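Local coordinates for protein probable ribosomal RNA small subunit methyltransferase (Thermus thermophilus, PDB 3DMH) that transfers a methyl group from S-adenosylmethionine to the exocyclic N2 of a guanosine in 16S ribosomal RNA, at residues A[242-253]-A[271-282]; A[313-324]-A[344-354]. One frame throughout, in Å; residues are numbered along the deposited sequence.

In the fold
Both contacts lie in one Rossmann-like methyltransferase domain, built round a seven-stranded mixed sheet with strand order 3-2-1-4-5-7-6. Contact 1 comes first along the chain and closes before contact 2 opens. It packs the turn after strand 236-240 and helix 248-253 on helix 265-277, which leads to strand 283-286 at the sheet edge. Contact 2 joins helices 317-329 and 346-354, which precede and follow strand 334-340. The two centres are 26 Å apart and the nearest atoms about 6 Å, without touching. S-adenosylmethionine bridges them: contact 1 meets its methionine part and ribose, contact 2 its adenine, and L344 of contact 2 also touches the bound guanosine.

Contact 1. Residues A[242-253]-A[271-282]; sequences AGYGALTLPLAR and LQKGLEANALKA. With SAM (S-adenosylmethionine), chain D.
Helix 248-253 and helix 271-277 run in roughly the same direction, 35° apart with axes 10.6 Å at closest approach, and the chains come nearest where the CA atoms of Y244 and L271 lie 4.1 Å apart. There L271 fills the angle between the turn and the first helix. Its CG is anti to the backbone N (chi1 174°), which places CD1 against G245 CA, T248 and L249, while CD2 reaches A242 CB. L249 and L271 lie antiparallel alongside each other, their CD1 atoms 3.6 Å apart. The same L249 CD1 touches L275 CD2, and its other branch, L249 CD2, lies 3.5 Å from N278 ND2. N278 ND2 is held by a nearly straight 2.7 Å hydrogen bond to G274 O and by another to T199 O.

At the far end L280 crosses R253 at about a right angle, its CD2 3.4 Å from R253 NE, at the guanidinium edge and near its plane. Bent at chi2 and chi3, the arginine brings R253 NH2 to N278 O at 3.0 Å, on a lone pair in the carbonyl plane, although the N-H...O angle of 139° is far from straight.

The turn carries the glycine-rich motif of AdoMet-dependent methyltransferases. A242 to G245 form a type II' turn, and G243, lacking a side chain, puts its CA 3.5 Å from SAM O3'; its N bonds to E262, a cofactor-binding residue. T248 OG1 hydrogen-bonds to D239 OD2, near the end of strand 236-240. The contact is thus apolar beside the cofactor loop and mixed at its far end, where L280 packs next to the R253-N278 bond and the arginine's positive charge would probably help to balance the partial negative charge at the C-terminal end of the Schellman-terminated helix 271-277.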
loop_
_atom_site.group_PDB
_atom_site.type_symbol
_atom_site.label_atom_id
_atom_site.label_comp_id
_atom_site.label_asym_id
_atom_site.label_seq_id
_atom_site.Cartn_x
_atom_site.Cartn_y
_atom_site.Cartn_z
ATOM N N ALA A 242 -7.879 5.551 0.784
ATOM C CA ALA A 242 -8.595 5.840 2.051
ATOM C C ALA A 242 -7.767 5.594 3.313
ATOM O O ALA A 242 -8.085 6.154 4.389
ATOM C CB ALA A 242 -9.946 5.056 2.126
ATOM N N GLY A 243 -6.717 4.776 3.230
ATOM C CA GLY A 243 -5.927 4.478 4.426
ATOM C C GLY A 243 -6.755 3.878 5.551
ATOM O O GLY A 243 -7.713 3.147 5.271
ATOM N N TYR A 244 -6.404 4.167 6.812
ATOM C CA TYR A 244 -7.232 3.681 7.945
ATOM C C TYR A 244 -8.491 4.541 8.202
ATOM O O TYR A 244 -9.242 4.296 9.145
ATOM C CB TYR A 244 -6.411 3.523 9.229
ATOM C CG TYR A 244 -5.787 4.798 9.696
ATOM C CD1 TYR A 244 -6.556 5.817 10.273
ATOM C CD2 TYR A 244 -4.416 4.986 9.573
ATOM C CE1 TYR A 244 -5.956 6.996 10.713
ATOM C CE2 TYR A 244 -3.809 6.153 10.020
ATOM C CZ TYR A 244 -4.581 7.150 10.562
ATOM O OH TYR A 244 -3.969 8.299 10.970
ATOM N N GLY A 245 -8.713 5.546 7.353
ATOM C CA GLY A 245 -9.964 6.284 7.383
ATOM C C GLY A 245 -10.006 7.689 7.944
ATOM O O GLY A 245 -11.078 8.144 8.339
ATOM N N ALA A 246 -8.876 8.403 7.918
ATOM C CA ALA A 246 -8.864 9.789 8.433
ATOM C C ALA A 246 -9.908 10.682 7.756
ATOM O O ALA A 246 -10.524 11.518 8.411
ATOM C CB ALA A 246 -7.475 10.408 8.330
ATOM N N LEU A 247 -10.119 10.500 6.449
ATOM C CA LEU A 247 -11.197 11.220 5.732
ATOM C C LEU A 247 -12.512 10.439 5.747
ATOM O O LEU A 247 -13.597 11.016 5.862
ATOM C CB LEU A 247 -10.802 11.519 4.280
ATOM C CG LEU A 247 -9.479 12.261 4.073
ATOM C CD1 LEU A 247 -9.180 12.468 2.593
ATOM C CD2 LEU A 247 -9.462 13.612 4.801
ATOM N N THR A 248 -12.391 9.120 5.611
ATOM C CA THR A 248 -13.543 8.231 5.463
ATOM C C THR A 248 -14.488 8.274 6.660
ATOM O O THR A 248 -15.696 8.390 6.489
ATOM C CB THR A 248 -13.077 6.771 5.294
ATOM O OG1 THR A 248 -11.890 6.720 4.467
ATOM C CG2 THR A 248 -14.226 5.898 4.743
ATOM N N LEU A 249 -13.934 8.159 7.860
ATOM C CA LEU A 249 -14.781 8.083 9.063
ATOM C C LEU A 249 -15.563 9.372 9.300
ATOM O O LEU A 249 -16.790 9.313 9.455
ATOM C CB LEU A 249 -13.985 7.648 10.311
ATOM C CG LEU A 249 -13.989 6.136 10.608
ATOM C CD1 LEU A 249 -13.218 5.330 9.564
ATOM C CD2 LEU A 249 -13.427 5.861 11.999
ATOM N N PRO A 250 -14.873 10.541 9.316
ATOM C CA PRO A 250 -15.617 11.801 9.478
ATOM C C PRO A 250 -16.678 12.008 8.403
ATOM O O PRO A 250 -17.791 12.402 8.728
ATOM C CB PRO A 250 -14.525 12.868 9.366
ATOM C CG PRO A 250 -13.308 12.182 9.847
ATOM C CD PRO A 250 -13.422 10.788 9.275
ATOM N N LEU A 251 -16.352 11.728 7.136
ATOM C CA LEU A 251 -17.358 11.903 6.087
ATOM C C LEU A 251 -18.566 10.968 6.262
ATOM O O LEU A 251 -19.706 11.374 5.994
ATOM C CB LEU A 251 -16.735 11.789 4.693
ATOM C CG LEU A 251 -15.774 12.943 4.356
ATOM C CD1 LEU A 251 -14.967 12.586 3.118
ATOM C CD2 LEU A 251 -16.500 14.293 4.183
ATOM N N ALA A 252 -18.328 9.741 6.734
ATOM C CA ALA A 252 -19.426 8.806 7.045
ATOM C C ALA A 252 -20.239 9.326 8.216
ATOM O O ALA A 252 -21.474 9.271 8.203
ATOM C CB ALA A 252 -18.898 7.410 7.359
ATOM N N ARG A 253 -19.534 9.838 9.224
ATOM C CA ARG A 253 -20.196 10.426 10.401
ATOM C C ARG A 253 -21.086 11.617 10.018
ATOM O O ARG A 253 -22.159 11.810 10.600
ATOM C CB ARG A 253 -19.161 10.822 11.464
ATOM C CG ARG A 253 -19.699 11.435 12.781
ATOM C CD ARG A 253 -20.638 10.516 13.541
ATOM N NE ARG A 253 -20.033 9.260 13.991
ATOM C CZ ARG A 253 -19.160 9.136 14.989
ATOM N NH1 ARG A 253 -18.737 10.206 15.663
ATOM N NH2 ARG A 253 -18.705 7.929 15.314
ATOM N N LEU A 271 -9.141 0.294 8.059
ATOM C CA LEU A 271 -10.375 1.043 7.853
ATOM C C LEU A 271 -11.604 0.251 8.320
ATOM O O LEU A 271 -12.491 0.809 8.961
ATOM C CB LEU A 271 -10.517 1.407 6.377
ATOM C CG LEU A 271 -11.824 2.086 5.940
ATOM C CD1 LEU A 271 -12.077 3.382 6.746
ATOM C CD2 LEU A 271 -11.796 2.365 4.440
ATOM N N GLN A 272 -11.660 -1.043 7.990
ATOM C CA GLN A 272 -12.813 -1.861 8.375
ATOM C C GLN A 272 -12.971 -1.912 9.890
ATOM O O GLN A 272 -14.095 -1.795 10.406
ATOM C CB GLN A 272 -12.692 -3.264 7.763
ATOM C CG GLN A 272 -12.970 -3.251 6.258
ATOM C CD GLN A 272 -12.668 -4.562 5.553
ATOM O OE1 GLN A 272 -11.963 -5.423 6.077
ATOM N NE2 GLN A 272 -13.197 -4.713 4.351
ATOM N N LYS A 273 -11.860 -2.075 10.607
ATOM C CA LYS A 273 -11.920 -2.139 12.077
ATOM C C LYS A 273 -12.330 -0.788 12.651
ATOM O O LYS A 273 -13.141 -0.731 13.584
ATOM C CB LYS A 273 -10.590 -2.599 12.689
ATOM C CG LYS A 273 -10.638 -2.782 14.225
ATOM C CD LYS A 273 -9.431 -3.539 14.742
ATOM C CE LYS A 273 -9.427 -3.610 16.273
ATOM N NZ LYS A 273 -8.298 -4.451 16.780
ATOM N N GLY A 274 -11.800 0.296 12.078
ATOM C CA GLY A 274 -12.179 1.641 12.543
ATOM C C GLY A 274 -13.655 1.950 12.334
ATOM O O GLY A 274 -14.312 2.483 13.230
ATOM N N LEU A 275 -14.189 1.609 11.159
ATOM C CA LEU A 275 -15.634 1.809 10.896
ATOM C C LEU A 275 -16.498 1.067 11.915
ATOM O O LEU A 275 -17.475 1.630 12.468
ATOM C CB LEU A 275 -16.006 1.345 9.474
ATOM C CG LEU A 275 -15.462 2.223 8.338
ATOM C CD1 LEU A 275 -15.503 1.475 7.019
ATOM C CD2 LEU A 275 -16.191 3.593 8.273
ATOM N N GLU A 276 -16.122 -0.179 12.198
ATOM C CA GLU A 276 -16.839 -1.013 13.169
ATOM C C GLU A 276 -16.782 -0.418 14.563
ATOM O O GLU A 276 -17.801 -0.363 15.266
ATOM C CB GLU A 276 -16.218 -2.405 13.217
ATOM C CG GLU A 276 -16.465 -3.243 11.982
ATOM C CD GLU A 276 -15.506 -4.427 11.869
ATOM O OE1 GLU A 276 -14.930 -4.842 12.911
ATOM O OE2 GLU A 276 -15.341 -4.952 10.740
ATOM N N ALA A 277 -15.588 0.020 14.956
ATOM C CA ALA A 277 -15.351 0.538 16.306
ATOM C C ALA A 277 -16.102 1.839 16.579
ATOM O O ALA A 277 -16.392 2.171 17.733
ATOM C CB ALA A 277 -13.859 0.738 16.534
ATOM N N ASN A 278 -16.407 2.574 15.510
ATOM C CA ASN A 278 -17.062 3.877 15.624
ATOM C C ASN A 278 -18.578 3.869 15.278
ATOM O O ASN A 278 -19.155 4.957 15.086
ATOM C CB ASN A 278 -16.274 4.927 14.816
ATOM C CG ASN A 278 -14.906 5.238 15.435
ATOM O OD1 ASN A 278 -14.774 6.183 16.225
ATOM N ND2 ASN A 278 -13.898 4.419 15.125
ATOM N N ALA A 279 -19.190 2.654 15.155
ATOM C CA ALA A 279 -20.632 2.548 14.799
ATOM C C ALA A 279 -20.980 3.258 13.505
ATOM O O ALA A 279 -21.999 3.944 13.355
ATOM C CB ALA A 279 -21.542 2.999 15.964
ATOM N N LEU A 280 -20.071 3.090 12.534
ATOM C CA LEU A 280 -20.140 3.751 11.185
ATOM C C LEU A 280 -20.112 2.776 10.005
ATOM O O LEU A 280 -19.464 1.733 10.080
ATOM C CB LEU A 280 -18.979 4.747 11.005
ATOM C CG LEU A 280 -18.981 6.035 11.844
ATOM C CD1 LEU A 280 -17.661 6.785 11.733
ATOM C CD2 LEU A 280 -20.150 6.943 11.438
ATOM N N LYS A 281 -20.785 3.127 8.905
ATOM C CA LYS A 281 -20.844 2.258 7.715
ATOM C C LYS A 281 -20.239 2.934 6.493
ATOM O O LYS A 281 -20.542 4.086 6.182
ATOM C CB LYS A 281 -22.298 1.841 7.398
ATOM C CG LYS A 281 -22.891 0.745 8.298
ATOM C CD LYS A 281 -23.341 1.296 9.646
ATOM C CE LYS A 281 -23.777 0.188 10.593
ATOM N NZ LYS A 281 -23.690 0.655 12.000
ATOM N N ALA A 282 -19.376 2.192 5.810
ATOM C CA ALA A 282 -18.804 2.605 4.527
ATOM C C ALA A 282 -18.263 1.379 3.814
ATOM O O ALA A 282 -18.020 0.338 4.441
ATOM C CB ALA A 282 -17.691 3.649 4.725
HETATM N N SAM D . -6.668 9.013 3.170
HETATM C CA SAM D . -5.705 8.591 4.245
HETATM C C SAM D . -5.416 9.777 5.138
HETATM O O SAM D . -5.787 10.881 4.716
HETATM O OXT SAM D . -4.805 9.610 6.207
HETATM C CB SAM D . -4.386 8.096 3.648
HETATM C CG SAM D . -3.624 9.107 2.787
HETATM S SD SAM D . -2.018 8.440 2.242
HETATM C CE SAM D . -1.096 9.963 1.882
HETATM C "C5'" SAM D . -2.292 7.821 0.556
HETATM C "C4'" SAM D . -2.995 6.474 0.541
HETATM O "O4'" SAM D . -3.032 6.091 -0.832
HETATM C "C3'" SAM D . -2.285 5.361 1.324
HETATM O "O3'" SAM D . -3.148 4.754 2.276
HETATM C "C2'" SAM D . -1.835 4.392 0.226
HETATM O "O2'" SAM D . -1.743 3.036 0.615
HETATM C "C1'" SAM D . -2.910 4.683 -0.818
HETATM N N9 SAM D . -2.532 4.194 -2.130
HETATM C C8 SAM D . -1.263 4.087 -2.694
HETATM N N7 SAM D . -1.378 3.605 -3.955
HETATM C C5 SAM D . -2.718 3.385 -4.192
HETATM C C6 SAM D . -3.433 2.865 -5.278
HETATM N N6 SAM D . -2.807 2.436 -6.382
HETATM N N1 SAM D . -4.802 2.789 -5.169
HETATM C C2 SAM D . -5.463 3.194 -4.031
HETATM N N3 SAM D . -4.775 3.660 -2.917
HETATM C C4 SAM D . -3.432 3.755 -3.033
HETATM O O HOH W 1 -16.831 7.626 16.995
#

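Contact 2. Residues A[313-324]-A[344-354]; sequences AVILDVAQAFVN and LKYEPLLEEKF. With SAM (S-adenosylmethionine), chain D.
Helix 317-324 and helix 346-354 run 33° apart in the same general direction, with axes 10.2 Å at closest approach and the lead-in 313-316 lying beside 344-346. I315 lies over Y346: I315 CD1 stands 3.7 Å from the centroid of the tyrosine ring and 6° off its normal, a CH-pi contact over the centre of one face. I315 CD1 also meets L349 CD1 at 3.9 Å. V323 CG2 and A319 CB approach the ring's edge instead, and A319 CB lies 3.3 Å from Y346 OH.

V323 is a knob in a hole formed by Y346, L349, L350 and K353. V323 CG1, anti to the backbone N (chi1 175°), comes to 4.1 Å from L350 CD1, while V323 CG2 faces Y346. These helices come before and after strand 334-340 along the chain in the Rossmann-like fold, and Y346 and V323 both rest on L338 of that strand.

From another face of helix 317-324, V318 CG1 touches the adenine, 3.6 Å from SAM N7, and F322 presents its ring edge to the same base. Near the end of helix 346-354, the aliphatic part of K353 passes N324, with K353 CE 3.1 Å from N324 OD1. Water 2 links A313 O to K345 N.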
loop_
_atom_site.group_PDB
_atom_site.type_symbol
_atom_site.label_atom_id
_atom_site.label_comp_id
_atom_site.label_asym_id
_atom_site.label_seq_id
_atom_site.Cartn_x
_atom_site.Cartn_y
_atom_site.Cartn_z
ATOM N N ALA A 313 10.075 15.723 -5.907
ATOM C CA ALA A 313 9.582 16.949 -6.516
ATOM C C ALA A 313 8.584 16.635 -7.630
ATOM O O ALA A 313 8.032 17.550 -8.245
ATOM C CB ALA A 313 10.742 17.766 -7.058
ATOM N N VAL A 314 8.348 15.339 -7.863
ATOM C CA VAL A 314 7.505 14.887 -8.959
ATOM C C VAL A 314 6.287 14.187 -8.388
ATOM O O VAL A 314 6.377 13.532 -7.353
ATOM C CB VAL A 314 8.231 13.908 -9.935
ATOM C CG1 VAL A 314 9.472 14.572 -10.569
ATOM C CG2 VAL A 314 8.583 12.583 -9.239
ATOM N N ILE A 315 5.165 14.347 -9.073
ATOM C CA ILE A 315 3.908 13.693 -8.677
ATOM C C ILE A 315 3.947 12.216 -9.095
ATOM O O ILE A 315 4.273 11.894 -10.240
ATOM C CB ILE A 315 2.693 14.462 -9.245
ATOM C CG1 ILE A 315 2.608 15.855 -8.601
ATOM C CG2 ILE A 315 1.355 13.696 -9.020
ATOM C CD1 ILE A 315 1.668 16.802 -9.332
ATOM N N LEU A 316 3.632 11.327 -8.161
ATOM C CA LEU A 316 3.650 9.883 -8.450
ATOM C C LEU A 316 2.613 9.518 -9.507
ATOM O O LEU A 316 1.541 10.136 -9.568
ATOM C CB LEU A 316 3.392 9.086 -7.165
ATOM C CG LEU A 316 4.417 9.196 -6.034
ATOM C CD1 LEU A 316 3.900 8.420 -4.832
ATOM C CD2 LEU A 316 5.781 8.672 -6.465
ATOM N N ASP A 317 2.897 8.470 -10.293
ATOM C CA ASP A 317 1.926 7.946 -11.252
ATOM C C ASP A 317 0.550 7.680 -10.609
ATOM O O ASP A 317 -0.474 8.010 -11.193
ATOM C CB ASP A 317 2.419 6.619 -11.842
ATOM C CG ASP A 317 3.593 6.780 -12.773
ATOM O OD1 ASP A 317 3.826 7.904 -13.278
ATOM O OD2 ASP A 317 4.288 5.757 -13.010
ATOM N N VAL A 318 0.528 7.071 -9.418
ATOM C CA VAL A 318 -0.745 6.795 -8.734
ATOM C C VAL A 318 -1.507 8.081 -8.467
ATOM O O VAL A 318 -2.728 8.153 -8.691
ATOM C CB VAL A 318 -0.550 6.012 -7.410
ATOM C CG1 VAL A 318 -1.849 5.935 -6.598
ATOM C CG2 VAL A 318 0.009 4.598 -7.697
ATOM N N ALA A 319 -0.781 9.091 -7.972
ATOM C CA ALA A 319 -1.399 10.370 -7.628
ATOM C C ALA A 319 -1.961 11.081 -8.868
ATOM O O ALA A 319 -3.044 11.653 -8.827
ATOM C CB ALA A 319 -0.418 11.251 -6.877
ATOM N N GLN A 320 -1.243 10.998 -9.986
ATOM C CA GLN A 320 -1.757 11.539 -11.244
ATOM C C GLN A 320 -3.025 10.783 -11.660
ATOM O O GLN A 320 -4.007 11.394 -12.073
ATOM C CB GLN A 320 -0.676 11.429 -12.318
ATOM C CG GLN A 320 -0.988 12.146 -13.606
ATOM C CD GLN A 320 0.242 12.223 -14.511
ATOM O OE1 GLN A 320 1.383 12.196 -14.030
ATOM N NE2 GLN A 320 0.014 12.319 -15.817
ATOM N N ALA A 321 -3.014 9.449 -11.526
ATOM C CA ALA A 321 -4.202 8.656 -11.805
ATOM C C ALA A 321 -5.394 9.043 -10.932
ATOM O O ALA A 321 -6.545 9.024 -11.393
ATOM C CB ALA A 321 -3.894 7.167 -11.662
ATOM N N PHE A 322 -5.134 9.392 -9.671
ATOM C CA PHE A 322 -6.197 9.813 -8.767
ATOM C C PHE A 322 -6.931 11.010 -9.361
ATOM O O PHE A 322 -8.158 11.061 -9.342
ATOM C CB PHE A 322 -5.615 10.209 -7.407
ATOM C CG PHE A 322 -5.389 9.056 -6.454
ATOM C CD1 PHE A 322 -5.433 7.718 -6.865
ATOM C CD2 PHE A 322 -5.107 9.335 -5.113
ATOM C CE1 PHE A 322 -5.227 6.711 -5.928
ATOM C CE2 PHE A 322 -4.896 8.343 -4.193
ATOM C CZ PHE A 322 -4.959 7.016 -4.598
ATOM N N VAL A 323 -6.167 11.974 -9.889
ATOM C CA VAL A 323 -6.782 13.173 -10.470
ATOM C C VAL A 323 -7.598 12.808 -11.704
ATOM O O VAL A 323 -8.723 13.259 -11.835
ATOM C CB VAL A 323 -5.723 14.196 -10.843
ATOM C CG1 VAL A 323 -6.350 15.420 -11.562
ATOM C CG2 VAL A 323 -5.022 14.644 -9.598
ATOM N N ASN A 324 -7.028 11.980 -12.583
ATOM C CA ASN A 324 -7.739 11.596 -13.819
ATOM C C ASN A 324 -9.008 10.836 -13.465
ATOM O O ASN A 324 -10.071 11.061 -14.055
ATOM C CB ASN A 324 -6.860 10.734 -14.734
ATOM C CG ASN A 324 -5.595 11.447 -15.182
ATOM O OD1 ASN A 324 -5.507 12.675 -15.154
ATOM N ND2 ASN A 324 -4.599 10.670 -15.598
ATOM N N LEU A 344 4.049 20.690 -4.936
ATOM C CA LEU A 344 3.750 19.670 -5.943
ATOM C C LEU A 344 2.825 20.254 -7.010
ATOM O O LEU A 344 1.835 20.928 -6.700
ATOM C CB LEU A 344 3.183 18.387 -5.321
ATOM C CG LEU A 344 4.162 17.573 -4.464
ATOM C CD1 LEU A 344 3.419 16.451 -3.749
ATOM C CD2 LEU A 344 5.310 17.020 -5.320
ATOM N N LYS A 345 3.152 19.983 -8.265
ATOM C CA LYS A 345 2.549 20.680 -9.390
ATOM C C LYS A 345 1.188 20.115 -9.818
ATOM O O LYS A 345 0.994 19.727 -10.967
ATOM C CB LYS A 345 3.550 20.742 -10.551
ATOM C CG LYS A 345 4.856 21.409 -10.161
ATOM C CD LYS A 345 5.880 21.341 -11.278
ATOM C CE LYS A 345 7.228 21.847 -10.801
ATOM N NZ LYS A 345 8.286 21.678 -11.845
ATOM N N TYR A 346 0.236 20.094 -8.892
ATOM C CA TYR A 346 -1.114 19.576 -9.193
ATOM C C TYR A 346 -1.958 20.539 -10.016
ATOM O O TYR A 346 -2.857 20.118 -10.735
ATOM C CB TYR A 346 -1.860 19.227 -7.909
ATOM C CG TYR A 346 -1.426 17.921 -7.306
ATOM C CD1 TYR A 346 -1.885 16.712 -7.817
ATOM C CD2 TYR A 346 -0.564 17.893 -6.216
ATOM C CE1 TYR A 346 -1.475 15.509 -7.256
ATOM C CE2 TYR A 346 -0.141 16.693 -5.652
ATOM C CZ TYR A 346 -0.609 15.510 -6.174
ATOM O OH TYR A 346 -0.190 14.324 -5.592
ATOM N N GLU A 347 -1.661 21.827 -9.905
ATOM C CA GLU A 347 -2.446 22.865 -10.564
ATOM C C GLU A 347 -2.652 22.598 -12.054
ATOM O O GLU A 347 -3.799 22.577 -12.504
ATOM C CB GLU A 347 -1.823 24.244 -10.334
ATOM C CG GLU A 347 -1.949 24.734 -8.905
ATOM C CD GLU A 347 -0.847 24.240 -7.985
ATOM O OE1 GLU A 347 0.039 23.474 -8.424
ATOM O OE2 GLU A 347 -0.869 24.643 -6.808
ATOM N N PRO A 348 -1.555 22.391 -12.819
ATOM C CA PRO A 348 -1.772 22.111 -14.247
ATOM C C PRO A 348 -2.611 20.865 -14.526
ATOM O O PRO A 348 -3.364 20.851 -15.507
ATOM C CB PRO A 348 -0.352 21.951 -14.812
ATOM C CG PRO A 348 0.536 21.772 -13.637
ATOM C CD PRO A 348 -0.118 22.471 -12.492
ATOM N N LEU A 349 -2.490 19.838 -13.682
ATOM C CA LEU A 349 -3.275 18.605 -13.839
ATOM C C LEU A 349 -4.769 18.848 -13.653
ATOM O O LEU A 349 -5.593 18.340 -14.429
ATOM C CB LEU A 349 -2.826 17.509 -12.854
ATOM C CG LEU A 349 -1.381 17.013 -12.828
ATOM C CD1 LEU A 349 -1.254 15.875 -11.806
ATOM C CD2 LEU A 349 -0.909 16.550 -14.198
ATOM N N LEU A 350 -5.127 19.628 -12.630
ATOM C CA LEU A 350 -6.534 19.932 -12.384
ATOM C C LEU A 350 -7.113 20.824 -13.484
ATOM O O LEU A 350 -8.248 20.629 -13.906
ATOM C CB LEU A 350 -6.740 20.536 -10.981
ATOM C CG LEU A 350 -6.961 19.508 -9.850
ATOM C CD1 LEU A 350 -5.660 18.826 -9.407
ATOM C CD2 LEU A 350 -7.613 20.212 -8.641
ATOM N N GLU A 351 -6.314 21.778 -13.957
ATOM C CA GLU A 351 -6.713 22.640 -15.063
ATOM C C GLU A 351 -6.996 21.828 -16.329
ATOM O O GLU A 351 -7.995 22.063 -17.018
ATOM C CB GLU A 351 -5.626 23.675 -15.328
ATOM C CG GLU A 351 -6.133 24.938 -15.953
ATOM C CD GLU A 351 -5.394 26.139 -15.429
ATOM O OE1 GLU A 351 -5.893 26.762 -14.465
ATOM O OE2 GLU A 351 -4.305 26.449 -15.961
ATOM N N GLU A 352 -6.124 20.869 -16.625
ATOM C CA GLU A 352 -6.291 20.028 -17.806
ATOM C C GLU A 352 -7.535 19.142 -17.699
ATOM O O GLU A 352 -8.265 18.968 -18.675
ATOM C CB GLU A 352 -5.044 19.174 -18.027
ATOM C CG GLU A 352 -5.107 18.280 -19.262
ATOM C CD GLU A 352 -4.234 17.050 -19.147
ATOM O OE1 GLU A 352 -3.599 16.841 -18.084
ATOM O OE2 GLU A 352 -4.191 16.273 -20.124
ATOM N N LYS A 353 -7.784 18.591 -16.513
ATOM C CA LYS A 353 -8.852 17.601 -16.363
ATOM C C LYS A 353 -10.237 18.164 -16.023
ATOM O O LYS A 353 -11.252 17.539 -16.355
ATOM C CB LYS A 353 -8.453 16.513 -15.362
ATOM C CG LYS A 353 -7.240 15.679 -15.777
ATOM C CD LYS A 353 -7.539 14.791 -16.989
ATOM C CE LYS A 353 -6.245 14.304 -17.635
ATOM N NZ LYS A 353 -6.508 13.298 -18.692
ATOM N N PHE A 354 -10.271 19.323 -15.362
ATOM C CA PHE A 354 -11.519 19.951 -14.927
ATOM C C PHE A 354 -11.806 21.261 -15.665
ATOM O O PHE A 354 -12.960 21.696 -15.742
ATOM C CB PHE A 354 -11.496 20.208 -13.415
ATOM C CG PHE A 354 -11.618 18.962 -12.579
ATOM C CD1 PHE A 354 -12.869 18.469 -12.217
ATOM C CD2 PHE A 354 -10.477 18.294 -12.144
ATOM C CE1 PHE A 354 -12.989 17.317 -11.432
ATOM C CE2 PHE A 354 -10.581 17.150 -11.356
ATOM C CZ PHE A 354 -11.847 16.662 -10.998
HETATM N N SAM D . -6.668 9.013 3.170
HETATM C CA SAM D . -5.705 8.591 4.245
HETATM C C SAM D . -5.416 9.777 5.138
HETATM O O SAM D . -5.787 10.881 4.716
HETATM O OXT SAM D . -4.805 9.610 6.207
HETATM C CB SAM D . -4.386 8.096 3.648
HETATM C CG SAM D . -3.624 9.107 2.787
HETATM S SD SAM D . -2.018 8.440 2.242
HETATM C CE SAM D . -1.096 9.963 1.882
HETATM C "C5'" SAM D . -2.292 7.821 0.556
HETATM C "C4'" SAM D . -2.995 6.474 0.541
HETATM O "O4'" SAM D . -3.032 6.091 -0.832
HETATM C "C3'" SAM D . -2.285 5.361 1.324
HETATM O "O3'" SAM D . -3.148 4.754 2.276
HETATM C "C2'" SAM D . -1.835 4.392 0.226
HETATM O "O2'" SAM D . -1.743 3.036 0.615
HETATM C "C1'" SAM D . -2.910 4.683 -0.818
HETATM N N9 SAM D . -2.532 4.194 -2.130
HETATM C C8 SAM D . -1.263 4.087 -2.694
HETATM N N7 SAM D . -1.378 3.605 -3.955
HETATM C C5 SAM D . -2.718 3.385 -4.192
HETATM C C6 SAM D . -3.433 2.865 -5.278
HETATM N N6 SAM D . -2.807 2.436 -6.382
HETATM N N1 SAM D . -4.802 2.789 -5.169
HETATM C C2 SAM D . -5.463 3.194 -4.031
HETATM N N3 SAM D . -4.775 3.660 -2.917
HETATM C C4 SAM D . -3.432 3.755 -3.033
HETATM O O HOH W 2 5.348 18.282 -8.900
HETATM O O HOH W 3 2.611 12.441 -5.583
#